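Local structure of putative D-lactate dehydrogenase (4ZGS) at residues 149-154 / 260-265; 174-179 / 232-237; 275-280 / 284-289; 137-142 / 264-269. The protein probably reduces pyruvate to D-lactate with NADH, serving as the pyruvate reductase of fermentation in a green alga. All blocks are in the same frame, centred on the assembly; numbering follows the deposited sequence.

Contact 1: residues 149-154 / 260-265; sequences ALNRHL and GVMLIN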
# COMPACT_ATOMS: atom_id res chain seq x y z
N ALA A 149 -14.49 -9.97 -5.09
CA ALA A 149 -13.15 -9.48 -4.86
C ALA A 149 -12.31 -10.61 -4.27
O ALA A 149 -11.21 -10.87 -4.75
CB ALA A 149 -13.17 -8.23 -3.93
N LEU A 150 -12.84 -11.30 -3.27
CA LEU A 150 -12.13 -12.43 -2.67
C LEU A 150 -11.90 -13.60 -3.64
O LEU A 150 -10.83 -14.21 -3.67
CB LEU A 150 -12.89 -12.95 -1.45
CG LEU A 150 -12.91 -12.03 -0.23
CD1 LEU A 150 -13.93 -12.54 0.79
CD2 LEU A 150 -11.53 -11.94 0.37
N ASN A 151 -12.93 -13.92 -4.42
CA ASN A 151 -12.82 -14.99 -5.40
C ASN A 151 -11.67 -14.76 -6.35
O ASN A 151 -11.00 -15.71 -6.78
CB ASN A 151 -14.11 -15.12 -6.21
CG ASN A 151 -15.11 -16.00 -5.56
OD1 ASN A 151 -14.79 -16.77 -4.66
ND2 ASN A 151 -16.33 -15.93 -6.03
N ARG A 152 -11.54 -13.52 -6.78
CA ARG A 152 -10.57 -13.19 -7.80
C ARG A 152 -9.34 -12.51 -7.24
O ARG A 152 -8.54 -12.00 -8.02
CB ARG A 152 -11.23 -12.36 -8.89
CG ARG A 152 -12.47 -13.08 -9.49
CD ARG A 152 -12.14 -14.54 -9.91
NE ARG A 152 -11.32 -14.62 -11.13
CZ ARG A 152 -11.79 -14.89 -12.35
NH1 ARG A 152 -13.10 -15.13 -12.53
NH2 ARG A 152 -10.96 -14.92 -13.40
N HIS A 153 -9.21 -12.44 -5.91
CA HIS A 153 -8.04 -11.83 -5.27
C HIS A 153 -7.77 -10.45 -5.82
O HIS A 153 -6.62 -10.09 -6.09
CB HIS A 153 -6.74 -12.69 -5.48
CG HIS A 153 -6.81 -14.08 -4.92
ND1 HIS A 153 -6.53 -14.36 -3.60
CD2 HIS A 153 -7.12 -15.26 -5.49
CE1 HIS A 153 -6.66 -15.66 -3.38
NE2 HIS A 153 -7.02 -16.23 -4.52
N LEU A 154 -8.82 -9.66 -5.97
CA LEU A 154 -8.67 -8.31 -6.52
C LEU A 154 -7.79 -7.37 -5.67
O LEU A 154 -7.05 -6.56 -6.24
CB LEU A 154 -10.05 -7.65 -6.75
CG LEU A 154 -10.98 -8.31 -7.76
CD1 LEU A 154 -12.19 -7.37 -8.06
CD2 LEU A 154 -10.27 -8.66 -9.04
N GLY A 260 -13.16 -24.71 3.65
CA GLY A 260 -12.83 -23.80 2.58
C GLY A 260 -13.92 -22.78 2.36
O GLY A 260 -13.84 -21.96 1.45
N VAL A 261 -14.93 -22.81 3.23
CA VAL A 261 -16.08 -21.92 3.10
C VAL A 261 -15.67 -20.46 3.14
O VAL A 261 -14.80 -20.08 3.89
CB VAL A 261 -17.11 -22.11 4.22
CG1 VAL A 261 -16.50 -21.75 5.57
CG2 VAL A 261 -18.28 -21.20 3.95
N MET A 262 -16.30 -19.66 2.30
CA MET A 262 -16.18 -18.20 2.32
C MET A 262 -17.32 -17.63 3.15
O MET A 262 -18.48 -17.87 2.83
CB MET A 262 -16.23 -17.61 0.90
CG MET A 262 -16.34 -16.09 0.81
SD MET A 262 -16.16 -15.56 -0.92
CE MET A 262 -14.62 -16.34 -1.36
N LEU A 263 -16.99 -16.89 4.20
CA LEU A 263 -18.01 -16.29 5.07
C LEU A 263 -18.08 -14.80 4.81
O LEU A 263 -17.06 -14.15 4.78
CB LEU A 263 -17.70 -16.56 6.54
CG LEU A 263 -18.54 -15.88 7.59
CD1 LEU A 263 -19.99 -16.25 7.34
CD2 LEU A 263 -18.09 -16.36 8.95
N ILE A 264 -19.29 -14.28 4.59
CA ILE A 264 -19.48 -12.86 4.33
C ILE A 264 -20.41 -12.26 5.35
O ILE A 264 -21.51 -12.74 5.55
CB ILE A 264 -20.08 -12.60 2.97
CG1 ILE A 264 -19.17 -13.19 1.90
CG2 ILE A 264 -20.27 -11.12 2.77
CD1 ILE A 264 -17.82 -12.58 1.87
N ASN A 265 -19.95 -11.22 6.03
CA ASN A 265 -20.83 -10.58 6.97
C ASN A 265 -20.87 -9.07 6.81
O ASN A 265 -19.90 -8.38 7.13
CB ASN A 265 -20.38 -10.97 8.37
CG ASN A 265 -21.30 -10.45 9.42
OD1 ASN A 265 -22.44 -10.09 9.13
ND2 ASN A 265 -20.80 -10.36 10.64
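Leu150, in the last turn of helix 136-151, faces Met262 on strand 261-265 with their CA atoms 8.6 Å apart, a gap that long side chains must bridge. Met262 does most of the bridging. Its CG stands anti to the backbone N (chi1 170°), which sends the thioether toward the helix, and a bend at chi3 lays CE 3.8 Å from Leu150 CB. The same methyl comes 3.3 Å from Asn151 OD1, so the sulfur end of the chain sits across both helical residues. An unbranched, flexible methionine suits this place because it can reach the helix and bend its last bond to set CE against both residues. Shortening the residue to an alanine would remove SD and CE, and would probably leave a gap beside Leu150 CB and take the methyl away from Asn151 OD1. Beside it, Ile264 meets Leu150 tip to tip, CD1 to CD1 at 4.0 Å. Just past these residues a Schellman motif ends the helix, Leu154 N bonding Ala149 O at 2.9 Å, with His153 as its positive-phi residue. Arg152, at the same turn, hydrogen-bonds carbonyls of Thr336 and Ala337 of a second subunit. Within the Rossmann-type domain, strand 261-265 runs between strands 234-237 and 286-291; Met262 and Ile264 also pack on Ile147 of helix 136-151, whereas Leu263 points away from this helix, against Val235 and Leu289 of the flanking strands.

Contact 2: residues 174-179 / 232-237; sequences VEMRHK and SDIVTL
Asp233 OD2 accepts a hydrogen bond from the backbone N of Val180 and also lies against Lys179, 3.6 Å from its CA and 3.7 Å from its CD. The other carboxylate oxygen, OD1, forms a salt bridge with Lys258, so both oxygens of the aspartate are engaged. The side chains of Lys179 and Asp233 cross at about a right angle, the lysine offering its methylene run. Lysine suits the edge because its greasy stem can pack here while the end of the chain, bent at chi2 and chi4, leads away from the aspartate, though the place of NZ is less sure. This is the entry into the Rossmann-type sheet, where the loop 174-179 leads into strand 180-184, the parallel neighbour of strand 234-237. A type I turn from Met176 to Lys179, closed by Lys179 N to Met176 O at 3.1 Å, brings the chain round. From the same turn, Met176 CG approaches Ile234 CD1 at 4.4 Å, a loose apolar touch that continues onto Ile147 of helix 136-151. Across the subunit interface, Met176 N donates to Glu141 OE1 of a second subunit and Arg177 pairs with Glu137 of that same subunit.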
# COMPACT_ATOMS: atom_id res chain seq x y z
N VAL A 174 -11.40 -18.47 -8.48
CA VAL A 174 -12.41 -19.53 -8.51
C VAL A 174 -13.70 -19.05 -9.20
O VAL A 174 -14.06 -17.88 -9.06
CB VAL A 174 -12.71 -19.99 -7.08
CG1 VAL A 174 -14.15 -20.40 -6.94
CG2 VAL A 174 -11.79 -21.13 -6.70
N GLU A 175 -14.38 -19.95 -9.92
CA GLU A 175 -15.68 -19.64 -10.54
C GLU A 175 -16.85 -19.64 -9.56
O GLU A 175 -16.96 -20.52 -8.71
CB GLU A 175 -16.01 -20.64 -11.64
CG GLU A 175 -15.45 -20.29 -12.99
CD GLU A 175 -15.87 -21.28 -14.08
OE1 GLU A 175 -16.70 -22.20 -13.79
OE2 GLU A 175 -15.34 -21.15 -15.21
N MET A 176 -17.76 -18.69 -9.73
CA MET A 176 -18.94 -18.67 -8.89
C MET A 176 -20.16 -19.42 -9.44
O MET A 176 -21.04 -19.80 -8.67
CB MET A 176 -19.31 -17.22 -8.62
CG MET A 176 -19.63 -16.88 -7.18
SD MET A 176 -19.90 -15.13 -7.25
CE MET A 176 -18.40 -14.75 -8.13
N ARG A 177 -20.16 -19.72 -10.74
CA ARG A 177 -21.40 -20.12 -11.40
C ARG A 177 -22.18 -21.23 -10.73
O ARG A 177 -23.38 -21.10 -10.53
CB ARG A 177 -21.20 -20.55 -12.86
CG ARG A 177 -22.58 -20.88 -13.45
CD ARG A 177 -22.68 -20.91 -14.97
NE ARG A 177 -24.08 -21.07 -15.37
CZ ARG A 177 -24.53 -21.08 -16.62
NH1 ARG A 177 -23.69 -20.93 -17.64
NH2 ARG A 177 -25.83 -21.22 -16.84
N HIS A 178 -21.58 -22.37 -10.44
CA HIS A 178 -22.46 -23.39 -9.87
C HIS A 178 -22.35 -23.59 -8.36
O HIS A 178 -22.86 -24.56 -7.82
CB HIS A 178 -22.29 -24.68 -10.67
CG HIS A 178 -22.80 -24.56 -12.07
ND1 HIS A 178 -21.97 -24.34 -13.15
CD2 HIS A 178 -24.06 -24.59 -12.56
CE1 HIS A 178 -22.69 -24.26 -14.25
NE2 HIS A 178 -23.96 -24.40 -13.92
N LYS A 179 -21.64 -22.69 -7.68
CA LYS A 179 -21.42 -22.79 -6.24
C LYS A 179 -22.69 -22.73 -5.38
O LYS A 179 -23.66 -22.06 -5.72
CB LYS A 179 -20.47 -21.69 -5.80
CG LYS A 179 -19.14 -21.71 -6.53
CD LYS A 179 -18.49 -23.07 -6.33
CE LYS A 179 -17.34 -23.29 -7.30
NZ LYS A 179 -16.13 -22.48 -6.93
N SER A 232 -22.69 -25.28 2.33
CA SER A 232 -22.38 -24.04 1.61
C SER A 232 -20.91 -23.79 1.31
O SER A 232 -20.04 -23.95 2.16
CB SER A 232 -22.96 -22.86 2.39
OG SER A 232 -24.37 -23.03 2.55
N ASP A 233 -20.64 -23.36 0.07
CA ASP A 233 -19.33 -22.88 -0.33
C ASP A 233 -19.17 -21.47 0.16
O ASP A 233 -18.06 -20.98 0.45
CB ASP A 233 -19.18 -22.90 -1.85
CG ASP A 233 -19.27 -24.30 -2.45
OD1 ASP A 233 -18.50 -25.20 -2.02
OD2 ASP A 233 -20.10 -24.50 -3.38
N ILE A 234 -20.32 -20.81 0.21
CA ILE A 234 -20.46 -19.42 0.59
C ILE A 234 -21.65 -19.22 1.52
O ILE A 234 -22.77 -19.67 1.22
CB ILE A 234 -20.67 -18.52 -0.62
CG1 ILE A 234 -19.57 -18.76 -1.65
CG2 ILE A 234 -20.69 -17.09 -0.18
CD1 ILE A 234 -19.82 -18.04 -2.96
N VAL A 235 -21.37 -18.56 2.63
CA VAL A 235 -22.37 -18.16 3.60
C VAL A 235 -22.36 -16.65 3.76
O VAL A 235 -21.29 -16.06 3.98
CB VAL A 235 -22.14 -18.81 4.95
CG1 VAL A 235 -23.10 -18.26 5.96
CG2 VAL A 235 -22.32 -20.32 4.82
N THR A 236 -23.52 -16.02 3.62
CA THR A 236 -23.62 -14.58 3.78
C THR A 236 -24.67 -14.22 4.82
O THR A 236 -25.83 -14.60 4.71
CB THR A 236 -23.95 -13.89 2.45
OG1 THR A 236 -24.17 -12.50 2.70
CG2 THR A 236 -25.23 -14.46 1.84
N LEU A 237 -24.25 -13.50 5.86
CA LEU A 237 -25.13 -13.23 6.98
C LEU A 237 -25.93 -11.97 6.76
O LEU A 237 -25.35 -10.92 6.50
CB LEU A 237 -24.32 -13.11 8.27
CG LEU A 237 -23.32 -14.22 8.55
CD1 LEU A 237 -22.61 -13.99 9.92
CD2 LEU A 237 -24.04 -15.56 8.49

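Contact 3: residues 275-280 / 284-289; sequences AALFDA and GQIGAL
Ala280 has more surface buried here than any other residue of the contact, with Leu277 and Ile286 next. The carbonyl of Ala280, near the end of helix 277-283, takes the N-H of Ile286 at 3.1 Å (Ala280 O to Ile286 N, N-H...O 148°), the donor lying well above the carbonyl plane. Ser283 OG also bonds this oxygen, so the helix end is tied both to its own last residue and to the incoming strand. A small side chain suits Ala280, since its CB rests only 3.9 Å from Ile286 CG1. Leu277, one turn earlier, forks over two strand residues: CD2 meets Ile286 CD1 at 3.7 Å, while CD1 meets Leu289 CD2 at 3.6 Å, those two leucines crossing at about a right angle. Leu289 reaches that methyl because its chi1 of -171° points CG opposite the backbone N. Between helix and strand, Gly284 has a positive phi at which a CB would be jammed against the preceding carbonyl, so glycine makes the sharp exit possible. Gln285 adds CB beside Ala280 and sends its amide to the carbonyls of Ile254 and Met257. The contact is the second half of a beta-alpha-beta unit, strand 261-265, helix 277-283, strand 286-291; Ile254 of helix 251-254 packs on Ala280 and Ile286, Leu324 of helix 319-324 on Leu277, and Leu263 of the neighbouring strand on Leu289.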
# COMPACT_ATOMS: atom_id res chain seq x y z
N ALA A 275 -12.87 -14.08 18.12
CA ALA A 275 -11.81 -14.93 18.63
C ALA A 275 -11.72 -16.25 17.83
O ALA A 275 -10.63 -16.74 17.52
CB ALA A 275 -12.01 -15.20 20.13
N ALA A 276 -12.87 -16.79 17.43
CA ALA A 276 -12.88 -18.11 16.80
C ALA A 276 -12.35 -18.10 15.37
O ALA A 276 -12.02 -19.14 14.83
CB ALA A 276 -14.29 -18.69 16.82
N LEU A 277 -12.21 -16.92 14.77
CA LEU A 277 -11.87 -16.86 13.36
C LEU A 277 -10.46 -17.33 13.01
O LEU A 277 -10.26 -17.95 11.96
CB LEU A 277 -12.05 -15.43 12.84
CG LEU A 277 -13.49 -14.91 12.78
CD1 LEU A 277 -13.56 -13.49 12.23
CD2 LEU A 277 -14.37 -15.83 11.98
N PHE A 278 -9.49 -17.04 13.89
CA PHE A 278 -8.07 -17.27 13.60
C PHE A 278 -7.74 -18.75 13.43
O PHE A 278 -7.11 -19.14 12.44
CB PHE A 278 -7.19 -16.66 14.71
CG PHE A 278 -7.44 -15.19 14.92
CD1 PHE A 278 -6.82 -14.24 14.11
CD2 PHE A 278 -8.36 -14.75 15.87
CE1 PHE A 278 -7.08 -12.90 14.26
CE2 PHE A 278 -8.62 -13.40 16.03
CZ PHE A 278 -7.98 -12.48 15.22
N ASP A 279 -8.17 -19.56 14.39
CA ASP A 279 -7.94 -21.00 14.33
C ASP A 279 -8.48 -21.56 13.05
O ASP A 279 -7.82 -22.36 12.39
CB ASP A 279 -8.63 -21.71 15.49
CG ASP A 279 -8.02 -21.38 16.84
OD1 ASP A 279 -6.86 -20.89 16.89
OD2 ASP A 279 -8.73 -21.62 17.84
N ALA A 280 -9.67 -21.09 12.68
CA ALA A 280 -10.40 -21.62 11.55
C ALA A 280 -9.77 -21.17 10.26
O ALA A 280 -9.65 -21.94 9.31
CB ALA A 280 -11.84 -21.18 11.61
N GLY A 284 -7.77 -23.75 7.80
CA GLY A 284 -8.38 -23.83 6.49
C GLY A 284 -9.88 -24.09 6.50
O GLY A 284 -10.51 -24.15 5.43
N GLN A 285 -10.45 -24.23 7.70
CA GLN A 285 -11.88 -24.43 7.87
C GLN A 285 -12.65 -23.25 7.29
O GLN A 285 -13.57 -23.45 6.49
CB GLN A 285 -12.25 -24.64 9.33
CG GLN A 285 -13.73 -24.95 9.56
CD GLN A 285 -14.24 -26.20 8.80
OE1 GLN A 285 -13.47 -26.93 8.17
NE2 GLN A 285 -15.55 -26.42 8.85
N ILE A 286 -12.29 -22.03 7.69
CA ILE A 286 -12.76 -20.87 6.95
C ILE A 286 -11.74 -20.49 5.89
O ILE A 286 -10.62 -20.09 6.21
CB ILE A 286 -13.02 -19.64 7.82
CG1 ILE A 286 -14.21 -19.86 8.75
CG2 ILE A 286 -13.33 -18.47 6.94
CD1 ILE A 286 -14.58 -18.62 9.54
N GLY A 287 -12.14 -20.60 4.64
CA GLY A 287 -11.25 -20.30 3.54
C GLY A 287 -11.15 -18.82 3.22
O GLY A 287 -10.14 -18.37 2.70
N ALA A 288 -12.18 -18.05 3.50
CA ALA A 288 -12.11 -16.63 3.21
C ALA A 288 -13.11 -15.84 4.03
O ALA A 288 -14.09 -16.38 4.55
CB ALA A 288 -12.30 -16.38 1.72
N LEU A 289 -12.82 -14.58 4.22
CA LEU A 289 -13.70 -13.79 5.04
C LEU A 289 -13.81 -12.41 4.44
O LEU A 289 -12.78 -11.74 4.27
CB LEU A 289 -13.15 -13.73 6.47
CG LEU A 289 -13.96 -13.12 7.61
CD1 LEU A 289 -15.06 -14.08 8.08
CD2 LEU A 289 -13.04 -12.69 8.77

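Contact 4: residues 137-142 / 264-269; sequences ESVAEH and INVSRG. With NAD (nicotinamide-adenine-dinucleotide), chain I.
Val139 and Val266 make the apolar part of the contact, their side chains sliding past one another in opposite directions with Val139 CG1 3.9 Å from Val266 CG2. The second methyl of Val266, CG1, comes to the edge of the His142 ring, near its plane, 4.2 Å from CD2. A chi1 of -169° brings the CD2 edge of the His142 imidazole to Val266, and the ring's NE2 is hydrogen-bonded to Thr333 OG1. A compact branched valine suits the place of Val266, its two methyls serving Val139 and His142 separately.

The polar bonds shape the turn after the strand. Asn265 OD1 accepts from Ser267 N at 3.1 Å, an Asx turn, and its ND2 donates to Arg268 O at 3.2 Å with a nearly straight angle of 177°, the acceptor lying in the amide plane. One buried amide thus uses both ends to hold the loop 266-269 in shape, a task asparagine can do because it both donates and accepts. Ser267 OG in turn bonds Leu237 O.

That loop helps line the NAD pocket. The ribose hydroxyl O2D of NAD gives a weak bond to Ser267 O, 3.4 Å away, and lies 3.2 Å from Arg268 CG; Val266 O is 3.5 Å from the carboxamide oxygen O7N.

In the fold, the first turns of helix 136-151 lie by the C-terminal end of strand 261-265 beside helix 188-200, whose Ile189 touches Val139 and binds NAD through its backbone N, while Ser138 and Glu141 reach a second subunit.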
# COMPACT_ATOMS: atom_id res chain seq x y z
N GLU A 137 -30.78 -3.02 -1.96
CA GLU A 137 -29.85 -3.34 -3.03
C GLU A 137 -28.42 -2.92 -2.72
O GLU A 137 -27.49 -3.66 -3.05
CB GLU A 137 -30.27 -2.68 -4.35
CG GLU A 137 -31.39 -3.36 -5.04
CD GLU A 137 -32.71 -2.90 -4.53
OE1 GLU A 137 -32.71 -2.13 -3.53
OE2 GLU A 137 -33.73 -3.37 -5.11
N SER A 138 -28.25 -1.74 -2.13
CA SER A 138 -26.90 -1.23 -1.83
C SER A 138 -26.13 -2.21 -0.99
O SER A 138 -24.99 -2.56 -1.33
CB SER A 138 -26.94 0.12 -1.14
OG SER A 138 -27.22 1.16 -2.05
N VAL A 139 -26.76 -2.66 0.09
CA VAL A 139 -26.12 -3.54 1.06
C VAL A 139 -25.89 -4.92 0.45
O VAL A 139 -24.77 -5.44 0.46
CB VAL A 139 -26.97 -3.61 2.38
CG1 VAL A 139 -26.37 -4.55 3.39
CG2 VAL A 139 -27.13 -2.22 2.97
N ALA A 140 -26.93 -5.47 -0.19
CA ALA A 140 -26.82 -6.80 -0.81
C ALA A 140 -25.75 -6.78 -1.91
O ALA A 140 -24.99 -7.70 -2.02
CB ALA A 140 -28.14 -7.26 -1.39
N GLU A 141 -25.71 -5.75 -2.73
CA GLU A 141 -24.67 -5.68 -3.74
C GLU A 141 -23.27 -5.56 -3.08
O GLU A 141 -22.27 -5.87 -3.70
CB GLU A 141 -24.93 -4.51 -4.69
CG GLU A 141 -26.19 -4.70 -5.53
CD GLU A 141 -26.48 -3.57 -6.49
OE1 GLU A 141 -25.70 -2.60 -6.56
OE2 GLU A 141 -27.51 -3.66 -7.20
N HIS A 142 -23.18 -5.08 -1.84
CA HIS A 142 -21.86 -4.94 -1.25
C HIS A 142 -21.27 -6.28 -0.83
O HIS A 142 -20.10 -6.55 -1.07
CB HIS A 142 -21.89 -3.98 -0.07
CG HIS A 142 -20.53 -3.59 0.40
ND1 HIS A 142 -19.77 -2.66 -0.26
CD2 HIS A 142 -19.82 -3.96 1.49
CE1 HIS A 142 -18.63 -2.50 0.38
NE2 HIS A 142 -18.63 -3.28 1.44
N ILE A 264 -19.29 -14.28 4.59
CA ILE A 264 -19.48 -12.86 4.33
C ILE A 264 -20.41 -12.26 5.35
O ILE A 264 -21.51 -12.74 5.55
CB ILE A 264 -20.08 -12.60 2.97
CG1 ILE A 264 -19.17 -13.19 1.90
CG2 ILE A 264 -20.27 -11.12 2.77
CD1 ILE A 264 -17.82 -12.58 1.87
N ASN A 265 -19.95 -11.22 6.03
CA ASN A 265 -20.83 -10.58 6.97
C ASN A 265 -20.87 -9.07 6.81
O ASN A 265 -19.90 -8.38 7.13
CB ASN A 265 -20.38 -10.97 8.37
CG ASN A 265 -21.30 -10.45 9.42
OD1 ASN A 265 -22.44 -10.09 9.13
ND2 ASN A 265 -20.80 -10.36 10.64
N VAL A 266 -21.97 -8.57 6.26
CA VAL A 266 -22.29 -7.15 6.17
C VAL A 266 -23.40 -6.73 7.12
O VAL A 266 -23.90 -5.62 6.99
CB VAL A 266 -22.66 -6.72 4.73
CG1 VAL A 266 -21.49 -7.04 3.79
CG2 VAL A 266 -23.94 -7.41 4.25
N SER A 267 -23.87 -7.62 8.01
CA SER A 267 -24.96 -7.19 8.90
C SER A 267 -24.48 -6.63 10.24
O SER A 267 -24.45 -5.42 10.40
CB SER A 267 -25.94 -8.35 9.22
OG SER A 267 -26.41 -9.00 8.06
N ARG A 268 -24.07 -7.50 11.16
CA ARG A 268 -23.74 -7.06 12.52
C ARG A 268 -22.56 -7.82 13.08
O ARG A 268 -22.54 -9.06 13.03
CB ARG A 268 -24.95 -7.21 13.43
CG ARG A 268 -26.01 -6.20 13.11
CD ARG A 268 -25.42 -4.81 13.34
NE ARG A 268 -26.41 -3.92 13.92
CZ ARG A 268 -26.68 -3.86 15.21
NH1 ARG A 268 -26.03 -4.64 16.06
NH2 ARG A 268 -27.61 -3.02 15.65
N GLY A 269 -21.62 -7.09 13.68
CA GLY A 269 -20.40 -7.69 14.17
C GLY A 269 -20.68 -8.74 15.20
O GLY A 269 -19.98 -9.73 15.29
PA NAD I . -35.18 -7.13 7.73
O1A NAD I . -36.14 -7.09 8.86
O2A NAD I . -36.13 -7.10 6.59
O5B NAD I . -34.29 -8.46 7.74
C5B NAD I . -34.10 -9.24 8.93
C4B NAD I . -34.65 -10.62 8.76
O4B NAD I . -33.93 -11.59 9.65
C3B NAD I . -36.09 -10.69 9.12
O3B NAD I . -36.88 -11.29 8.06
C2B NAD I . -36.18 -11.52 10.31
O2B NAD I . -37.42 -12.28 10.29
C1B NAD I . -35.02 -12.43 10.24
N9A NAD I . -34.67 -13.02 11.47
C8A NAD I . -35.14 -12.65 12.77
N7A NAD I . -34.57 -13.49 13.74
C5A NAD I . -33.76 -14.38 13.06
C6A NAD I . -32.91 -15.48 13.41
N6A NAD I . -32.75 -15.88 14.76
N1A NAD I . -32.31 -16.09 12.50
C2A NAD I . -32.34 -15.87 11.30
N3A NAD I . -33.06 -14.92 10.79
C4A NAD I . -33.83 -14.09 11.62
O3 NAD I . -34.24 -5.83 7.71
PN NAD I . -33.13 -5.53 6.60
O1N NAD I . -33.44 -4.32 5.80
O2N NAD I . -33.11 -6.59 5.56
O5D NAD I . -31.70 -5.42 7.30
C5D NAD I . -31.46 -4.56 8.42
C4D NAD I . -30.06 -4.84 8.84
O4D NAD I . -29.10 -4.22 7.90
C3D NAD I . -29.73 -4.27 10.15
O3D NAD I . -30.24 -5.08 11.24
C2D NAD I . -28.27 -4.28 10.12
O2D NAD I . -27.80 -5.58 10.57
C1D NAD I . -27.87 -4.07 8.70
N1N NAD I . -27.29 -2.80 8.53
C2N NAD I . -26.08 -2.67 7.81
C3N NAD I . -25.49 -1.41 7.64
C7N NAD I . -24.18 -1.27 6.87
O7N NAD I . -23.34 -2.15 6.93
N7N NAD I . -23.92 -0.11 6.10
C4N NAD I . -26.11 -0.27 8.20
C5N NAD I . -27.32 -0.40 8.91
C6N NAD I . -27.90 -1.65 9.08

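From the N terminus, helix 136-151 opens contact 4 at 137-142 and contact 1 at 149-154. The chain then passes through 174-179 and on to strand 234-237, where contact 2 closes a loop nested wholly inside the other two. Contacts 1 and 4 close together on strand 261-265 and the turn after it, sharing Ile264 and Asn265. Contact 3 follows in series, a short loop from helix 277-283 into strand 286-291. Strand 261-265 joins them: Ile264 N probably hydrogen-bonds Val235 O toward contact 2, and Val261 O probably accepts from Gly287 N toward contact 3. Together they tie the long helix, the central parallel strands and the NAD-facing turn into one Rossmann-type domain.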